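Local coordinates for protein cycloalternan-forming enzyme (PDB 5F7U) that is a large multidomain glycoside hydrolase family 31 protein with a TIM-barrel core, flanking beta-rich domains and a family 6 carbohydrate-binding module, at residues L461-T466 / P492-A497; D472-Y477 / T519-Y524; D808-G813 / D900-A905. The protein carries 1 engineered substitution. One frame throughout, in Å; residues are numbered along the deposited sequence.

Contact 1. Residues L461-T466 / P492-A497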
# COMPACT_ATOMS: atom_id res chain seq x y z
N LEU A 461 -13.84 15.51 -20.23
CA LEU A 461 -13.77 16.72 -21.04
C LEU A 461 -14.55 17.80 -20.31
O LEU A 461 -15.77 17.66 -20.09
CB LEU A 461 -14.34 16.48 -22.44
CG LEU A 461 -14.27 17.68 -23.39
CD1 LEU A 461 -13.73 17.24 -24.74
CD2 LEU A 461 -15.62 18.36 -23.54
N LYS A 462 -13.84 18.86 -19.92
CA LYS A 462 -14.40 19.92 -19.10
C LYS A 462 -15.48 20.66 -19.87
O LYS A 462 -15.30 20.98 -21.04
CB LYS A 462 -13.29 20.87 -18.65
CG LYS A 462 -13.81 22.14 -18.00
CD LYS A 462 -12.79 23.26 -18.10
CE LYS A 462 -13.45 24.59 -17.84
NZ LYS A 462 -12.41 25.62 -17.62
N ASP A 463 -16.62 20.90 -19.22
CA ASP A 463 -17.65 21.76 -19.81
C ASP A 463 -18.34 22.57 -18.72
O ASP A 463 -19.27 22.09 -18.07
CB ASP A 463 -18.67 20.95 -20.63
CG ASP A 463 -19.70 21.82 -21.35
OD1 ASP A 463 -19.66 23.07 -21.22
OD2 ASP A 463 -20.56 21.26 -22.05
N ASP A 464 -17.88 23.80 -18.54
CA ASP A 464 -18.48 24.70 -17.55
C ASP A 464 -19.38 25.77 -18.18
O ASP A 464 -19.66 26.80 -17.56
CB ASP A 464 -17.40 25.33 -16.69
CG ASP A 464 -16.48 26.25 -17.47
OD1 ASP A 464 -16.52 26.26 -18.73
OD2 ASP A 464 -15.70 26.96 -16.82
N GLY A 465 -19.82 25.52 -19.41
CA GLY A 465 -20.72 26.43 -20.10
C GLY A 465 -20.07 27.67 -20.70
O GLY A 465 -20.74 28.41 -21.40
N THR A 466 -18.78 27.89 -20.43
CA THR A 466 -18.02 28.96 -21.10
C THR A 466 -17.70 28.56 -22.55
O THR A 466 -17.60 27.37 -22.88
CB THR A 466 -16.71 29.33 -20.37
OG1 THR A 466 -15.86 28.18 -20.26
CG2 THR A 466 -16.98 29.89 -18.96
N PRO A 492 -25.13 12.22 -24.04
CA PRO A 492 -23.87 11.95 -23.35
C PRO A 492 -23.99 12.07 -21.83
O PRO A 492 -24.71 12.94 -21.32
CB PRO A 492 -22.94 13.04 -23.90
CG PRO A 492 -23.85 14.11 -24.39
CD PRO A 492 -25.00 13.36 -24.96
N TYR A 493 -23.33 11.15 -21.13
CA TYR A 493 -23.28 11.19 -19.68
C TYR A 493 -22.41 12.35 -19.23
O TYR A 493 -21.26 12.49 -19.69
CB TYR A 493 -22.74 9.88 -19.09
CG TYR A 493 -22.37 10.03 -17.63
CD1 TYR A 493 -23.36 10.07 -16.65
CD2 TYR A 493 -21.03 10.16 -17.24
CE1 TYR A 493 -23.03 10.24 -15.31
CE2 TYR A 493 -20.70 10.33 -15.90
CZ TYR A 493 -21.70 10.36 -14.94
OH TYR A 493 -21.38 10.52 -13.62
N ARG A 494 -22.94 13.18 -18.34
CA ARG A 494 -22.16 14.23 -17.69
C ARG A 494 -22.05 14.00 -16.19
O ARG A 494 -22.98 13.52 -15.57
CB ARG A 494 -22.76 15.61 -17.95
CG ARG A 494 -22.84 15.97 -19.43
CD ARG A 494 -23.69 17.20 -19.68
NE ARG A 494 -23.70 17.52 -21.10
CZ ARG A 494 -22.84 18.33 -21.71
NH1 ARG A 494 -21.88 18.94 -21.03
NH2 ARG A 494 -22.93 18.52 -23.03
N VAL A 495 -20.89 14.36 -15.62
CA VAL A 495 -20.66 14.33 -14.17
C VAL A 495 -21.73 15.20 -13.47
O VAL A 495 -21.99 16.33 -13.92
CB VAL A 495 -19.24 14.85 -13.84
CG1 VAL A 495 -19.01 14.95 -12.34
CG2 VAL A 495 -18.18 13.93 -14.45
N PRO A 496 -22.36 14.69 -12.38
CA PRO A 496 -23.40 15.48 -11.68
C PRO A 496 -22.91 16.88 -11.32
O PRO A 496 -21.74 17.05 -10.94
CB PRO A 496 -23.64 14.66 -10.41
CG PRO A 496 -23.35 13.25 -10.83
CD PRO A 496 -22.15 13.38 -11.73
N ALA A 497 -23.80 17.87 -11.47
CA ALA A 497 -23.45 19.29 -11.45
C ALA A 497 -22.66 19.76 -10.21
O ALA A 497 -21.80 20.64 -10.32
CB ALA A 497 -24.69 20.15 -11.69
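NH1 of R494 is gripped by two acceptors, the carboxylate of D463 and the backbone O of N503. Its salt bridge to D463 runs from NH1 to OD2 over 2.9 Å, with an N-H...O angle of 154°. The bond meets OD2 from above the carboxylate plane. Carboxylate and guanidinium planes stand 63° apart, so a single N-H makes the link in place of a paired, side-by-side salt bridge. The CA atoms of D463 and R494 are 9.0 Å apart, and the two side chains bridge that gap together. Arginine suits the place because its chain, extended from CG to NE, makes its share of the reach and still has NH2 left for E475. That glutamate also crowds D463, with OE2 2.9 Å from OD2 of D463. Two acids this close probably either share a proton or are held together by R494, which reaches both. D463 reaches across with CG anti to its backbone N (chi1 -175°), and its other oxygen turns back into its own loop: OD1 accepts from N of G465 at 3.1 Å. Next along, OD1 of D464 takes N of T466 at 3.3 Å. G465 has a positive phi, which glycine adopts easily. The arrangement is thus two successive Asx turns, tied by a salt bridge to a second loop, in the long connection between barrel strands 452-457 and 534-536.

Contact 2. Residues D472-Y477 / T519-Y524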
# COMPACT_ATOMS: atom_id res chain seq x y z
N ASP A 472 -14.92 23.25 -27.35
CA ASP A 472 -16.24 23.14 -28.00
C ASP A 472 -16.19 22.19 -29.21
O ASP A 472 -17.03 21.30 -29.33
CB ASP A 472 -16.79 24.53 -28.36
CG ASP A 472 -17.13 25.36 -27.13
OD1 ASP A 472 -17.49 24.77 -26.07
OD2 ASP A 472 -17.01 26.61 -27.18
N ASN A 473 -15.18 22.35 -30.06
CA ASN A 473 -14.94 21.44 -31.19
C ASN A 473 -14.81 19.97 -30.76
O ASN A 473 -15.47 19.09 -31.31
CB ASN A 473 -13.69 21.87 -31.98
CG ASN A 473 -13.86 23.18 -32.75
OD1 ASN A 473 -14.95 23.74 -32.84
ND2 ASN A 473 -12.76 23.67 -33.29
N ASP A 474 -13.95 19.73 -29.76
CA ASP A 474 -13.72 18.39 -29.24
C ASP A 474 -14.99 17.77 -28.67
O ASP A 474 -15.24 16.58 -28.88
CB ASP A 474 -12.62 18.41 -28.18
CG ASP A 474 -11.24 18.69 -28.75
OD1 ASP A 474 -11.08 18.80 -29.99
OD2 ASP A 474 -10.28 18.79 -27.95
N GLU A 475 -15.78 18.58 -27.97
CA GLU A 475 -17.02 18.11 -27.38
C GLU A 475 -18.02 17.65 -28.44
O GLU A 475 -18.61 16.58 -28.31
CB GLU A 475 -17.66 19.19 -26.50
CG GLU A 475 -18.88 18.65 -25.77
CD GLU A 475 -19.51 19.62 -24.81
OE1 GLU A 475 -20.75 19.75 -24.85
OE2 GLU A 475 -18.78 20.25 -24.03
N GLU A 476 -18.20 18.47 -29.48
CA GLU A 476 -19.11 18.11 -30.56
C GLU A 476 -18.72 16.78 -31.21
O GLU A 476 -19.58 15.93 -31.44
CB GLU A 476 -19.19 19.24 -31.60
CG GLU A 476 -20.29 19.04 -32.64
CD GLU A 476 -20.52 20.27 -33.50
OE1 GLU A 476 -19.99 21.37 -33.16
OE2 GLU A 476 -21.24 20.15 -34.52
N TYR A 477 -17.42 16.61 -31.47
CA TYR A 477 -16.88 15.36 -32.02
C TYR A 477 -17.11 14.17 -31.10
O TYR A 477 -17.58 13.11 -31.54
CB TYR A 477 -15.39 15.52 -32.36
CG TYR A 477 -14.77 14.28 -33.00
CD1 TYR A 477 -15.13 13.90 -34.31
CD2 TYR A 477 -13.85 13.49 -32.31
CE1 TYR A 477 -14.56 12.78 -34.90
CE2 TYR A 477 -13.29 12.36 -32.90
CZ TYR A 477 -13.65 12.01 -34.19
OH TYR A 477 -13.10 10.90 -34.79
N THR A 519 -6.26 9.58 -26.41
CA THR A 519 -4.81 9.46 -26.31
C THR A 519 -4.09 10.09 -27.51
O THR A 519 -3.04 10.70 -27.33
CB THR A 519 -4.35 8.02 -26.07
OG1 THR A 519 -4.75 7.19 -27.15
CG2 THR A 519 -4.90 7.48 -24.71
N SER A 520 -4.67 9.98 -28.71
CA SER A 520 -4.04 10.61 -29.90
C SER A 520 -3.82 12.13 -29.72
O SER A 520 -2.87 12.70 -30.26
CB SER A 520 -4.83 10.34 -31.20
OG SER A 520 -6.03 11.10 -31.27
N GLN A 521 -4.70 12.76 -28.94
CA GLN A 521 -4.64 14.20 -28.71
C GLN A 521 -3.45 14.57 -27.84
O GLN A 521 -2.96 15.70 -27.89
CB GLN A 521 -5.92 14.70 -28.04
CG GLN A 521 -7.18 14.49 -28.87
CD GLN A 521 -8.39 15.07 -28.18
OE1 GLN A 521 -8.77 14.63 -27.10
NE2 GLN A 521 -9.00 16.08 -28.79
N ARG A 522 -3.00 13.60 -27.04
CA ARG A 522 -1.85 13.75 -26.17
C ARG A 522 -0.55 13.18 -26.76
O ARG A 522 0.50 13.33 -26.13
CB ARG A 522 -2.10 13.08 -24.80
CG ARG A 522 -2.98 13.90 -23.88
CD ARG A 522 -4.42 13.42 -23.92
NE ARG A 522 -5.27 14.19 -23.02
CZ ARG A 522 -6.53 14.52 -23.27
NH1 ARG A 522 -7.22 15.26 -22.40
NH2 ARG A 522 -7.09 14.13 -24.41
N GLU A 523 -0.62 12.54 -27.93
CA GLU A 523 0.57 11.88 -28.50
C GLU A 523 1.80 12.79 -28.56
O GLU A 523 2.89 12.39 -28.15
CB GLU A 523 0.27 11.31 -29.89
CG GLU A 523 1.36 10.37 -30.41
CD GLU A 523 1.33 10.17 -31.92
OE1 GLU A 523 0.23 10.07 -32.50
OE2 GLU A 523 2.41 10.09 -32.54
N TYR A 524 1.62 14.01 -29.08
CA TYR A 524 2.74 14.94 -29.26
C TYR A 524 3.51 15.24 -27.96
O TYR A 524 4.70 15.55 -28.02
CB TYR A 524 2.27 16.23 -29.97
CG TYR A 524 1.71 17.27 -29.03
CD1 TYR A 524 0.39 17.17 -28.55
CD2 TYR A 524 2.49 18.38 -28.62
CE1 TYR A 524 -0.12 18.13 -27.68
CE2 TYR A 524 1.97 19.34 -27.75
CZ TYR A 524 0.67 19.21 -27.29
OH TYR A 524 0.15 20.16 -26.42
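The CA atom of D474 and the CA atom of Q521 lie 10.0 Å apart. D474 lies within helix 469-481, while Q521 sits where the chain passes from helix 512-520 towards helix 523-527, a turn held by R522 N bonding to T519 O at 2.9 Å. Only side chains can bridge such a gap, and the two come from opposite directions. Q521 is long enough because it extends beyond CG (chi2 -177°), carrying its amide to the helix. NE2 of Q521 donates to OD2 of D474 at 3.1 Å, but the bond is weak, bent to 131°. The amide nitrogen NE2 of Q521 leans across the carboxylate, lying 3.4 Å from CG of D474, and the amide and carboxylate planes are 55° apart. Both groups are buried, so aspartate needs further donors: OD2 has its stronger partner in the hydroxyl of Y409, and OD1 accepts from NE2 of Q470. Q470 belongs to a glycan pocket, so D474, its side chain about 8 Å from a bound glucose, probably acts as a second-shell residue. Strand 460-461 packs on helix 469-481 through L461 against D474, and helix 555-577 meets the 519-524 turn through Y570 against R522.

Contact 3. Residues D808-G813 / D900-A905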
# COMPACT_ATOMS: atom_id res chain seq x y z
N ASP A 808 32.81 6.88 -1.12
CA ASP A 808 34.04 6.47 -0.44
C ASP A 808 34.01 6.66 1.08
O ASP A 808 34.92 6.20 1.78
CB ASP A 808 35.25 7.22 -1.02
CG ASP A 808 35.69 6.66 -2.36
OD1 ASP A 808 35.10 5.69 -2.86
OD2 ASP A 808 36.66 7.21 -2.92
N GLY A 809 33.00 7.36 1.59
CA GLY A 809 32.82 7.53 3.03
C GLY A 809 32.20 6.30 3.69
O GLY A 809 32.38 6.07 4.89
N TYR A 810 31.46 5.51 2.91
CA TYR A 810 30.89 4.24 3.36
C TYR A 810 29.93 4.32 4.58
O TYR A 810 29.74 3.33 5.28
CB TYR A 810 32.02 3.21 3.60
CG TYR A 810 32.56 2.58 2.34
CD1 TYR A 810 31.83 1.59 1.67
CD2 TYR A 810 33.80 2.96 1.81
CE1 TYR A 810 32.32 1.00 0.51
CE2 TYR A 810 34.29 2.37 0.65
CZ TYR A 810 33.55 1.39 0.01
OH TYR A 810 34.05 0.80 -1.14
N GLN A 811 29.36 5.49 4.82
CA GLN A 811 28.33 5.62 5.86
C GLN A 811 26.97 5.85 5.21
O GLN A 811 26.89 6.45 4.15
CB GLN A 811 28.64 6.77 6.80
CG GLN A 811 30.00 6.63 7.53
CD GLN A 811 29.97 5.59 8.65
OE1 GLN A 811 29.04 5.57 9.45
NE2 GLN A 811 30.99 4.71 8.71
N LEU A 812 25.91 5.39 5.87
CA LEU A 812 24.55 5.71 5.43
C LEU A 812 24.33 7.21 5.52
O LEU A 812 24.83 7.86 6.44
CB LEU A 812 23.52 4.96 6.28
CG LEU A 812 23.48 3.45 6.08
CD1 LEU A 812 22.60 2.83 7.16
CD2 LEU A 812 22.98 3.09 4.68
N GLY A 813 23.62 7.77 4.55
CA GLY A 813 23.33 9.21 4.55
C GLY A 813 24.34 10.09 3.84
O GLY A 813 24.37 11.29 4.08
N ASP A 900 41.19 5.60 3.80
CA ASP A 900 41.94 6.07 2.62
C ASP A 900 42.64 4.93 1.87
O ASP A 900 42.51 4.82 0.65
CB ASP A 900 42.99 7.13 3.00
CG ASP A 900 42.39 8.51 3.23
OD1 ASP A 900 41.15 8.68 3.12
OD2 ASP A 900 43.17 9.44 3.54
N ALA A 901 43.36 4.09 2.62
CA ALA A 901 44.10 2.95 2.08
C ALA A 901 43.14 1.94 1.46
O ALA A 901 43.39 1.42 0.37
CB ALA A 901 44.95 2.29 3.16
N PHE A 902 42.03 1.71 2.16
CA PHE A 902 40.96 0.84 1.67
C PHE A 902 40.41 1.30 0.33
O PHE A 902 40.21 0.48 -0.57
CB PHE A 902 39.82 0.73 2.69
CG PHE A 902 38.75 -0.24 2.26
CD1 PHE A 902 38.97 -1.62 2.35
CD2 PHE A 902 37.53 0.22 1.74
CE1 PHE A 902 37.99 -2.51 1.95
CE2 PHE A 902 36.57 -0.67 1.32
CZ PHE A 902 36.78 -2.04 1.43
N ASN A 903 40.15 2.60 0.22
CA ASN A 903 39.63 3.17 -1.02
C ASN A 903 40.62 3.03 -2.19
O ASN A 903 40.21 2.71 -3.31
CB ASN A 903 39.19 4.61 -0.78
CG ASN A 903 37.83 4.69 -0.08
OD1 ASN A 903 36.93 3.93 -0.40
ND2 ASN A 903 37.69 5.61 0.87
N GLU A 904 41.91 3.23 -1.91
CA GLU A 904 42.98 3.09 -2.91
C GLU A 904 43.26 1.64 -3.36
O GLU A 904 43.66 1.41 -4.50
CB GLU A 904 44.25 3.82 -2.43
CG GLU A 904 44.12 5.34 -2.55
CD GLU A 904 45.24 6.12 -1.87
OE1 GLU A 904 45.16 6.36 -0.63
OE2 GLU A 904 46.18 6.54 -2.58
N ALA A 905 43.04 0.67 -2.47
CA ALA A 905 43.25 -0.76 -2.74
C ALA A 905 42.38 -1.35 -3.85
O ALA A 905 41.23 -0.93 -4.01
CB ALA A 905 43.06 -1.56 -1.46
O HOH W 1 36.29 1.87 -2.24
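N903 lays its amide over D808 and against the edge of Y810, serving both with its two ends. A chi1 of -78° sets its CG opposite its own carbonyl carbon and so directs the amide between those two residues. ND2 of N903 donates to the backbone O of D808 at 3.0 Å in a nearly straight bond. The amide also stacks on the D808 carboxylate, CG of N903 lying 3.7 Å from CG of D808. OD1 of N903 lies in the plane of the Y810 ring, 3.2 Å from CE2 of Y810; ring and amide are nearly coplanar. A water joins the same two residues, donating to OD1 of N903 at 2.8 Å and lying 2.7 Å from OH of Y810. Asparagine fits because its short amide offers a donor to the D808 carbonyl and an acceptor to the water. Y810 has a left-handed backbone conformation, and its hydroxyl also bonds T875. In F902 a chi1 of -176° points CG away from the backbone N and carries the ring toward Y810, turning the edge of F902 toward the face of Y810 in an offset edge-to-face pair, centroids 5.7 Å apart and planes at 71°. K921 makes a cation-pi contact with F902, and N825 holds OD1 of D808. Helix 899-904 is thereby packed on the loop after strand 801-806 by this aromatic pair and an amide, beside the mixed sheet that contains strands 825-830, 874-879 and 917-922.

Contacts 1 and 2 belong to one neighbourhood of the TIM-barrel domain, their centres about 16 Å apart, and their segments alternate along the chain. Helix 469-481 unites them, since it carries one segment of contact 2 and its residues touch both segments of contact 1. The two contacts thus tie together parts of the long excursion between barrel strands 452-457 and 534-536, with a glycan pocket close by. Contact 3 follows later in sequence, after the other two have closed, and lies about 61 Å from contact 1 and about 55 Å from contact 2, centre to centre. It lies in a separate, mostly beta region, a distant part of this multidomain chain, and joins helix 899-904 to the loop after strand 801-806.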